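Local coordinates for protein NUDIX hydrolase (Nitrosomonas europaea, PDB 2B0V) that probably hydrolyses nucleoside di- and triphosphates and thiamine diphosphate, using magnesium, as a monomeric Nudix hydrolase of the NudJ subfamily, at residues T10-I15 / Q37-L42; L22-I27 / L57-H62; S53-E58 / K101-I106; G61-P66 / V93-P98. All coordinates share one frame; numbering follows the deposited sequence. Where two conformers were deposited one is given.

Contact 1. Residues T10-I15 / Q37-L42; sequences TVAAVI and QPAGHL
The methyl CG2 of Thr10 sits squarely over the imidazole of His41, 4.1 Å from the ring centroid and only 8° off the ring normal. This is a CH-pi contact. The two side chains lie side by side and point the same way, although their CB atoms diverge. Thr10 has OG1 between the backbone N and the carbonyl carbon (chi1 58°), which sets CG2 beside the backbone N and against one face of the ring. Beyond this pair, strands 10-14 and 39-41 run antiparallel. Val11 and Gly40 form a hydrogen-bonded pair, with Val11 N to Gly40 O at 2.9 Å and Gly40 N to Val11 O at 3.0 Å. A third bond, Ala13 N to Pro38 O (3.1 Å), extends the ladder to the residue before strand 39-41. Ala12 and Ala39 form a non-hydrogen-bonded pair, and their CB atoms meet at 3.8 Å on one face. Gln37 bends at chi2 and lays CG 3.2 Å from Ala13 O. Its amide turns elsewhere, OE1 to Arg86 and NE2 to Val129 O. Gly40 and His41 open the Nudix box, the sequence that runs on into helix 48-60. The paired amides and carbonyls satisfy one another, so backbone bonds hold the start of the box to strand 8-17. Glu59 and Arg54 add bonds from the helix, to Ala39 N and His41 O.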
# COMPACT_ATOMS: atom_id res chain seq x y z
N THR A 10 -7.02 5.31 -4.43
CA THR A 10 -6.36 4.72 -3.27
C THR A 10 -4.86 4.75 -3.56
O THR A 10 -4.41 4.93 -4.72
CB THR A 10 -6.76 3.25 -3.01
OG1 THR A 10 -6.46 2.47 -4.17
CG2 THR A 10 -8.29 3.16 -2.71
N VAL A 11 -4.09 4.47 -2.53
CA VAL A 11 -2.63 4.41 -2.66
C VAL A 11 -2.12 3.16 -1.92
O VAL A 11 -2.78 2.66 -1.01
CB VAL A 11 -1.95 5.65 -2.05
CG1 VAL A 11 -2.33 6.88 -2.84
CG2 VAL A 11 -2.35 5.78 -0.54
N ALA A 12 -0.96 2.67 -2.33
CA ALA A 12 -0.36 1.52 -1.69
C ALA A 12 1.14 1.58 -1.84
O ALA A 12 1.63 2.15 -2.81
CB ALA A 12 -0.91 0.24 -2.32
N ALA A 13 1.87 1.02 -0.88
CA ALA A 13 3.33 1.06 -0.88
C ALA A 13 3.91 -0.32 -0.93
O ALA A 13 3.55 -1.17 -0.09
CB ALA A 13 3.82 1.78 0.41
N VAL A 14 4.83 -0.52 -1.88
CA VAL A 14 5.67 -1.69 -1.95
C VAL A 14 6.99 -1.34 -1.30
O VAL A 14 7.75 -0.51 -1.83
CB VAL A 14 5.87 -2.20 -3.42
CG1 VAL A 14 6.85 -3.38 -3.45
CG2 VAL A 14 4.52 -2.63 -4.03
N ILE A 15 7.23 -1.93 -0.13
CA ILE A 15 8.43 -1.62 0.66
C ILE A 15 9.22 -2.92 0.81
O ILE A 15 8.81 -3.81 1.54
CB ILE A 15 8.04 -1.08 2.06
CG1 ILE A 15 7.25 0.24 1.92
CG2 ILE A 15 9.33 -0.83 2.90
CD1 ILE A 15 6.32 0.51 3.11
N GLN A 37 -0.63 -4.64 1.31
CA GLN A 37 0.34 -3.54 1.47
C GLN A 37 -0.24 -2.49 2.43
O GLN A 37 -1.47 -2.39 2.55
CB GLN A 37 0.58 -2.85 0.12
CG GLN A 37 1.54 -3.55 -0.81
CD GLN A 37 0.85 -4.72 -1.54
OE1 GLN A 37 -0.38 -4.71 -1.77
NE2 GLN A 37 1.65 -5.70 -1.95
N PRO A 38 0.62 -1.66 3.06
CA PRO A 38 0.15 -0.43 3.68
C PRO A 38 -0.57 0.38 2.60
O PRO A 38 -0.00 0.59 1.52
CB PRO A 38 1.46 0.29 4.06
CG PRO A 38 2.39 -0.82 4.31
CD PRO A 38 2.09 -1.77 3.13
N ALA A 39 -1.82 0.75 2.82
CA ALA A 39 -2.65 1.26 1.69
C ALA A 39 -3.84 1.95 2.27
O ALA A 39 -4.16 1.74 3.42
CB ALA A 39 -3.16 0.11 0.80
N GLY A 40 -4.49 2.78 1.48
CA GLY A 40 -5.75 3.40 1.91
C GLY A 40 -6.25 4.42 0.92
O GLY A 40 -5.66 4.62 -0.14
N HIS A 41 -7.35 5.08 1.29
CA HIS A 41 -7.99 6.01 0.39
C HIS A 41 -7.31 7.38 0.40
O HIS A 41 -6.94 7.88 1.46
CB HIS A 41 -9.42 6.21 0.83
CG HIS A 41 -10.32 5.08 0.43
ND1 HIS A 41 -10.14 3.79 0.87
CD2 HIS A 41 -11.42 5.06 -0.35
CE1 HIS A 41 -11.08 3.02 0.37
NE2 HIS A 41 -11.88 3.76 -0.37
N LEU A 42 -7.20 8.00 -0.77
CA LEU A 42 -6.84 9.41 -0.86
C LEU A 42 -7.85 10.24 -0.07
O LEU A 42 -9.07 10.02 -0.21
CB LEU A 42 -6.87 9.85 -2.33
CG LEU A 42 -6.47 11.32 -2.56
CD1 LEU A 42 -4.96 11.42 -2.30
CD2 LEU A 42 -6.76 11.65 -4.00

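Contact 2. Residues L22-I27 / L57-H62; sequences LLVEEI and LEETGH. With EDO (1,2-ethanediol), chain D.
With chi1 at -172° the Leu22 branch extends away from its own amide, and CD2 reaches the imidazole of His62. On Val24, CG1 lies beside the backbone N (chi1 -65°) and reaches the end of helix 48-60. Leu22 CD2 stands 4.0 Å from the centroid of the His62 ring, 12° off the normal, a CH-pi contact over the face. The same methyl also touches Thr60. Val24 CG1 packs on Thr60 CG2 at 3.9 Å, the two side chains crossing at about a right angle. It also lies 3.7 Å from Glu59 O, a buried carbonyl with no partner in the model. Thr60 OG1 accepts from His62 N at 3.1 Å, which makes an ST turn, and also bonds to Val56 O. His62 ND1 donates to Thr60 O (2.9 Å) from above the carbonyl plane and has Thr60 OG1 as a longer second partner (3.2 Å). Both hold the ring against the helix end. Gly61 leaves the helix with positive phi. Farther along, a water bridges Glu26 OE1 (2.6 Å) and Glu59 OE1 (2.7 Å). The two carboxylates are like charges; Glu26 OE2 has Arg125 as a salt-bridge partner, and Glu59 OE1 accepts from Ala39 N. Here strand 20-26 packs against the C-terminal end of the Nudix-box helix, whose glutamates in this family typically line the magnesium site.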
# COMPACT_ATOMS: atom_id res chain seq x y z
N LEU A 22 7.34 -5.21 3.66
CA LEU A 22 6.56 -4.75 4.80
C LEU A 22 5.07 -4.73 4.43
O LEU A 22 4.64 -3.90 3.59
CB LEU A 22 6.99 -3.33 5.23
CG LEU A 22 6.38 -2.79 6.53
CD1 LEU A 22 6.64 -3.69 7.75
CD2 LEU A 22 6.89 -1.34 6.74
N LEU A 23 4.29 -5.60 5.09
CA LEU A 23 2.87 -5.75 4.83
C LEU A 23 2.12 -5.63 6.11
O LEU A 23 2.72 -5.72 7.21
CB LEU A 23 2.57 -7.13 4.21
CG LEU A 23 3.23 -7.45 2.86
CD1 LEU A 23 2.94 -8.92 2.41
CD2 LEU A 23 2.85 -6.41 1.74
N VAL A 24 0.82 -5.49 6.00
CA VAL A 24 -0.00 -5.46 7.20
C VAL A 24 -0.98 -6.62 7.21
O VAL A 24 -1.47 -7.01 6.15
CB VAL A 24 -0.77 -4.11 7.38
CG1 VAL A 24 0.21 -2.95 7.60
CG2 VAL A 24 -1.70 -3.86 6.21
N GLU A 25 -1.22 -7.18 8.39
CA GLU A 25 -2.39 -8.03 8.60
C GLU A 25 -3.46 -7.13 9.20
O GLU A 25 -3.23 -6.41 10.17
CB GLU A 25 -2.06 -9.21 9.53
CG GLU A 25 -1.01 -10.09 8.87
CD GLU A 25 -0.58 -11.29 9.70
OE1 GLU A 25 -0.65 -11.22 10.95
OE2 GLU A 25 -0.21 -12.30 9.07
N GLU A 26 -4.63 -7.14 8.57
CA GLU A 26 -5.68 -6.17 8.90
C GLU A 26 -7.05 -6.85 8.86
O GLU A 26 -7.23 -7.90 8.23
CB GLU A 26 -5.65 -5.00 7.90
CG GLU A 26 -5.98 -5.43 6.45
CD GLU A 26 -5.70 -4.33 5.45
OE1 GLU A 26 -4.97 -3.36 5.82
OE2 GLU A 26 -6.19 -4.45 4.31
N ILE A 27 -7.99 -6.26 9.58
CA ILE A 27 -9.36 -6.76 9.57
C ILE A 27 -10.21 -5.63 9.00
O ILE A 27 -10.59 -4.70 9.73
CB ILE A 27 -9.82 -7.14 10.99
CG1 ILE A 27 -8.86 -8.19 11.57
CG2 ILE A 27 -11.25 -7.63 10.96
CD1 ILE A 27 -9.16 -8.59 13.02
N LEU A 57 2.88 5.48 7.34
CA LEU A 57 3.04 5.85 8.74
C LEU A 57 1.86 5.41 9.62
O LEU A 57 2.08 4.85 10.73
CB LEU A 57 3.30 7.36 8.83
CG LEU A 57 3.43 7.96 10.22
CD1 LEU A 57 4.64 7.37 10.92
CD2 LEU A 57 3.52 9.47 10.14
N GLU A 58 0.63 5.67 9.15
CA GLU A 58 -0.56 5.41 9.96
C GLU A 58 -0.82 3.93 10.19
O GLU A 58 -1.40 3.55 11.23
CB GLU A 58 -1.80 6.05 9.35
CG GLU A 58 -1.67 7.57 9.39
CD GLU A 58 -2.88 8.34 8.86
OE1 GLU A 58 -3.66 7.75 8.08
OE2 GLU A 58 -3.00 9.54 9.22
N GLU A 59 -0.41 3.11 9.23
CA GLU A 59 -0.68 1.65 9.27
C GLU A 59 0.48 0.82 9.82
O GLU A 59 0.28 -0.33 10.23
CB GLU A 59 -1.11 1.14 7.89
CG GLU A 59 -2.40 1.75 7.41
CD GLU A 59 -3.12 0.82 6.43
OE1 GLU A 59 -2.44 0.08 5.68
OE2 GLU A 59 -4.38 0.84 6.41
N THR A 60 1.71 1.35 9.76
CA THR A 60 2.89 0.59 10.16
C THR A 60 3.78 1.22 11.22
O THR A 60 4.65 0.52 11.76
CB THR A 60 3.80 0.22 8.98
OG1 THR A 60 4.57 1.36 8.60
CG2 THR A 60 3.00 -0.29 7.81
N GLY A 61 3.62 2.52 11.47
CA GLY A 61 4.50 3.23 12.41
C GLY A 61 5.90 3.50 11.86
O GLY A 61 6.77 4.01 12.55
N HIS A 62 6.10 3.20 10.58
CA HIS A 62 7.33 3.57 9.88
C HIS A 62 7.13 4.82 9.00
O HIS A 62 6.11 4.92 8.34
CB HIS A 62 7.70 2.43 8.93
CG HIS A 62 8.07 1.15 9.60
ND1 HIS A 62 7.15 0.33 10.25
CD2 HIS A 62 9.27 0.53 9.72
CE1 HIS A 62 7.79 -0.72 10.74
NE2 HIS A 62 9.06 -0.64 10.39
C1 EDO D . -6.14 0.30 4.57
O1 EDO D . -6.36 -0.55 3.41
C2 EDO D . -7.02 1.57 4.67
O2 EDO D . -6.44 2.67 5.44
O HOH W 1 -3.74 -1.74 4.13

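Contact 3. Residues S53-E58 / K101-I106; sequences SREVLE and KLDTGI
Glu58 O accepts the backbone N of Asp103 at 2.9 Å, with an N-H...O angle of 147°. Leu102 CA makes a CA-H...O contact with the same oxygen at 3.4 Å. These two residues therefore hold the loop against the last turn of helix 48-60. Asp103 has CG beside its backbone N (chi1 -76°), which brings the carboxylate alongside Glu58 CB. There OD1 comes 3.5 Å from that carbon. Asp103 OD2 and Glu55 OE1 are like charges 4.2 Å apart, their carboxylate planes 84° from each other. A water sits between them, bonded to Glu55 OE1 at 2.8 Å; its 2.4 Å approach to Asp103 OD2 is too short to be trusted. A second water links Leu57 O to Lys101 O. On the helix, Arg54 NH1 forms salt bridges to Glu58 OE1 (3.0 Å) and, with a weak bond, to Glu55 OE2. Glu58 OE1 lies in the guanidinium plane, but the nitrogen meets it from above the carboxylate plane. Arg54 NH2 turns to Glu46 and His41 O. A type II beta turn runs from Asp103 to Ile106, closed by Ile106 N to Asp103 O. The helix carries the Arg-Glu-X-X-Glu-Glu core of the Nudix box, Arg54 to Glu59, an acidic cluster consistent with the magnesium site of the family.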
# COMPACT_ATOMS: atom_id res chain seq x y z
N SER A 53 2.67 8.18 1.73
CA SER A 53 3.52 8.24 2.90
C SER A 53 2.69 8.24 4.17
O SER A 53 3.10 7.62 5.17
CB SER A 53 4.39 9.48 2.85
OG SER A 53 5.25 9.40 1.72
N ARG A 54 1.56 8.93 4.15
CA ARG A 54 0.67 9.01 5.32
C ARG A 54 0.18 7.61 5.66
O ARG A 54 0.21 7.21 6.82
CB ARG A 54 -0.52 9.90 5.03
CG ARG A 54 -1.56 9.86 6.15
CD ARG A 54 -2.75 10.79 5.89
NE ARG A 54 -3.40 10.54 4.60
CZ ARG A 54 -4.16 9.48 4.34
NH1 ARG A 54 -4.36 8.54 5.26
NH2 ARG A 54 -4.72 9.35 3.14
N GLU A 55 -0.25 6.85 4.64
CA GLU A 55 -0.73 5.50 4.90
C GLU A 55 0.34 4.59 5.47
O GLU A 55 0.05 3.82 6.40
CB GLU A 55 -1.36 4.92 3.65
CG GLU A 55 -2.78 5.49 3.30
CD GLU A 55 -3.86 5.26 4.35
OE1 GLU A 55 -3.67 4.47 5.31
OE2 GLU A 55 -4.94 5.88 4.22
N VAL A 56 1.58 4.65 4.96
CA VAL A 56 2.65 3.86 5.54
C VAL A 56 2.84 4.18 7.02
O VAL A 56 2.88 3.27 7.86
CB VAL A 56 3.99 4.03 4.79
CG1 VAL A 56 5.10 3.26 5.49
CG2 VAL A 56 3.80 3.57 3.31
N LEU A 57 2.88 5.48 7.34
CA LEU A 57 3.04 5.85 8.74
C LEU A 57 1.86 5.41 9.62
O LEU A 57 2.08 4.85 10.73
CB LEU A 57 3.30 7.36 8.83
CG LEU A 57 3.43 7.96 10.22
CD1 LEU A 57 4.64 7.37 10.92
CD2 LEU A 57 3.52 9.47 10.14
N GLU A 58 0.63 5.67 9.15
CA GLU A 58 -0.56 5.41 9.96
C GLU A 58 -0.82 3.93 10.19
O GLU A 58 -1.40 3.55 11.23
CB GLU A 58 -1.80 6.05 9.35
CG GLU A 58 -1.67 7.57 9.39
CD GLU A 58 -2.88 8.34 8.86
OE1 GLU A 58 -3.66 7.75 8.08
OE2 GLU A 58 -3.00 9.54 9.22
N LYS A 101 0.88 5.09 17.20
CA LYS A 101 -0.38 4.38 17.15
C LYS A 101 -0.69 3.93 15.73
O LYS A 101 -0.56 4.71 14.78
CB LYS A 101 -1.52 5.25 17.68
CG LYS A 101 -2.47 4.50 18.60
CD LYS A 101 -1.74 4.00 19.85
CE LYS A 101 -1.50 5.10 20.87
NZ LYS A 101 -0.47 4.72 21.88
N LEU A 102 -1.08 2.67 15.60
CA LEU A 102 -1.46 2.13 14.28
C LEU A 102 -2.97 2.28 14.14
O LEU A 102 -3.70 2.21 15.15
CB LEU A 102 -1.03 0.66 14.09
CG LEU A 102 0.42 0.26 14.35
CD1 LEU A 102 0.73 -1.15 13.86
CD2 LEU A 102 1.38 1.27 13.77
N ASP A 103 -3.44 2.47 12.91
CA ASP A 103 -4.88 2.58 12.68
C ASP A 103 -5.59 1.42 13.31
O ASP A 103 -5.08 0.28 13.31
CB ASP A 103 -5.20 2.53 11.19
CG ASP A 103 -4.88 3.79 10.48
OD1 ASP A 103 -4.55 4.79 11.13
OD2 ASP A 103 -4.97 3.77 9.23
N THR A 104 -6.80 1.68 13.80
CA THR A 104 -7.66 0.61 14.27
C THR A 104 -7.94 -0.27 13.08
O THR A 104 -8.16 0.22 11.96
CB THR A 104 -8.97 1.17 14.88
OG1 THR A 104 -8.64 2.10 15.90
CG2 THR A 104 -9.80 0.06 15.50
N GLY A 105 -7.86 -1.58 13.31
CA GLY A 105 -8.09 -2.56 12.23
C GLY A 105 -6.80 -3.23 11.80
O GLY A 105 -6.82 -4.30 11.16
N ILE A 106 -5.67 -2.60 12.11
CA ILE A 106 -4.36 -3.19 11.85
C ILE A 106 -4.04 -4.16 12.99
O ILE A 106 -3.97 -3.77 14.17
CB ILE A 106 -3.21 -2.12 11.69
CG1 ILE A 106 -3.48 -1.13 10.53
CG2 ILE A 106 -1.87 -2.79 11.47
CD1 ILE A 106 -3.63 -1.82 9.18
O HOH W 2 -5.06 5.43 7.49
O HOH W 3 1.76 5.92 13.28

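Contact 4. Residues G61-P66 / V93-P98; sequences GHSFLP and VVSFDP
The His62 and Phe96 rings form an offset stack across the open end of a beta hairpin, strands 62-77 and 82-96. Their centroids are 4.3 Å apart and the planes lie at 24°. A chi1 of 173° turns the Phe96 benzyl group away from its own amide and brings it obliquely across the imidazole. His62 CB packs on Val93 CG1 at 3.7 Å on the same side of the sheet. Phe64, on the same face as His62 and Val93, packs on Val56 and Ile15. The ladder behind these pairs is irregular. His62 pairs with Phe96 but Phe64 with Val93, so strand 82-96 has a beta bulge at Val94 and Ser95, opposite Ser63. Val94 N gives a hydrogen bond to Ser63 O at 2.9 Å, and Ser63 N gives one to Ser95 O at 3.0 Å. The latter donor lies above the carbonyl plane. Leu65 CB meets Val94 CG1. Asp97 N to Gly61 O is a weak bond that carries the pairing past the strand. Farther out, Arg100 NH1 bonds to Gly61 O and to Ser95 OG, tying the following loop to the hairpin. Within the stack, Phe96 CD1 stands over one imidazole face, offset toward its rim, 3.3 Å from His62 CE1.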
# COMPACT_ATOMS: atom_id res chain seq x y z
N GLY A 61 3.62 2.52 11.47
CA GLY A 61 4.50 3.23 12.41
C GLY A 61 5.90 3.50 11.86
O GLY A 61 6.77 4.01 12.55
N HIS A 62 6.10 3.20 10.58
CA HIS A 62 7.33 3.57 9.88
C HIS A 62 7.13 4.82 9.00
O HIS A 62 6.11 4.92 8.34
CB HIS A 62 7.70 2.43 8.93
CG HIS A 62 8.07 1.15 9.60
ND1 HIS A 62 7.15 0.33 10.25
CD2 HIS A 62 9.27 0.53 9.72
CE1 HIS A 62 7.79 -0.72 10.74
NE2 HIS A 62 9.06 -0.64 10.39
N SER A 63 8.09 5.70 8.95
CA SER A 63 8.03 6.81 7.99
C SER A 63 8.56 6.35 6.63
O SER A 63 9.52 5.58 6.53
CB SER A 63 8.80 8.03 8.54
OG SER A 63 10.14 7.66 8.78
N PHE A 64 7.94 6.87 5.56
CA PHE A 64 8.24 6.42 4.20
C PHE A 64 8.88 7.51 3.37
O PHE A 64 8.52 8.70 3.49
CB PHE A 64 6.91 6.01 3.58
CG PHE A 64 6.99 5.40 2.17
CD1 PHE A 64 7.70 4.23 1.93
CD2 PHE A 64 6.28 5.97 1.12
CE1 PHE A 64 7.68 3.63 0.62
CE2 PHE A 64 6.28 5.37 -0.18
CZ PHE A 64 6.98 4.21 -0.40
N LEU A 65 9.84 7.09 2.54
CA LEU A 65 10.44 7.94 1.52
C LEU A 65 10.11 7.38 0.14
O LEU A 65 10.73 6.41 -0.29
CB LEU A 65 11.97 7.95 1.71
CG LEU A 65 12.80 9.03 1.03
CD1 LEU A 65 12.66 10.37 1.76
CD2 LEU A 65 14.28 8.60 1.05
N PRO A 66 9.10 7.95 -0.54
CA PRO A 66 8.76 7.39 -1.86
C PRO A 66 9.89 7.62 -2.84
O PRO A 66 10.61 8.66 -2.78
CB PRO A 66 7.47 8.15 -2.28
CG PRO A 66 7.00 8.84 -1.00
CD PRO A 66 8.25 9.09 -0.17
N VAL A 93 11.71 2.72 3.94
CA VAL A 93 11.32 3.16 5.25
C VAL A 93 12.56 3.76 5.91
O VAL A 93 13.64 3.20 5.80
CB VAL A 93 10.59 2.06 6.07
CG1 VAL A 93 9.12 1.96 5.59
CG2 VAL A 93 11.34 0.74 6.04
N VAL A 94 12.38 4.91 6.57
CA VAL A 94 13.52 5.68 7.08
C VAL A 94 13.43 5.98 8.58
O VAL A 94 14.33 6.60 9.12
CB VAL A 94 13.67 7.00 6.33
CG1 VAL A 94 13.94 6.76 4.85
CG2 VAL A 94 12.44 7.89 6.52
N SER A 95 12.34 5.58 9.23
CA SER A 95 12.28 5.57 10.72
C SER A 95 11.20 4.62 11.19
O SER A 95 10.29 4.25 10.46
CB SER A 95 11.94 6.97 11.27
OG SER A 95 10.55 7.22 11.12
N PHE A 96 11.34 4.19 12.44
CA PHE A 96 10.32 3.36 13.06
C PHE A 96 10.24 3.73 14.51
O PHE A 96 11.26 3.88 15.17
CB PHE A 96 10.70 1.89 12.94
CG PHE A 96 9.78 0.97 13.71
CD1 PHE A 96 8.42 0.98 13.47
CD2 PHE A 96 10.28 0.11 14.67
CE1 PHE A 96 7.52 0.15 14.13
CE2 PHE A 96 9.39 -0.74 15.39
CZ PHE A 96 8.00 -0.71 15.11
N ASP A 97 9.03 3.86 15.03
CA ASP A 97 8.83 4.05 16.45
C ASP A 97 7.69 3.14 16.91
O ASP A 97 6.54 3.31 16.52
CB ASP A 97 8.56 5.53 16.79
CG ASP A 97 8.33 5.79 18.30
OD1 ASP A 97 8.48 4.92 19.17
OD2 ASP A 97 8.04 6.97 18.62
N PRO A 98 8.03 2.18 17.78
CA PRO A 98 7.02 1.20 18.21
C PRO A 98 5.84 1.79 18.97
O PRO A 98 4.81 1.11 19.10
CB PRO A 98 7.82 0.23 19.11
CG PRO A 98 9.07 0.92 19.42
CD PRO A 98 9.36 1.94 18.40

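How the contacts relate
From the N terminus, strand 8-17 meets strand 39-41 in contact 1, closing a loop of 21 residues that holds strands 20-26 and 34-36. Contact 2 starts within that loop and ends after it, so the two cross. It ties strand 20-26 to the end of helix 48-60. Contact 3 starts on the same helix, sharing Leu57 and Glu58 with contact 2, and closes on the loop before strand 106-113. The hairpin pairing of contact 4 falls wholly within this span and shares Gly61 and His62 with contact 2. Ile15 O, probably hydrogen-bonded to Leu22 N, joins contacts 1 and 2. Together the four set helix 48-60 among the sheet strands and the 101-106 loop.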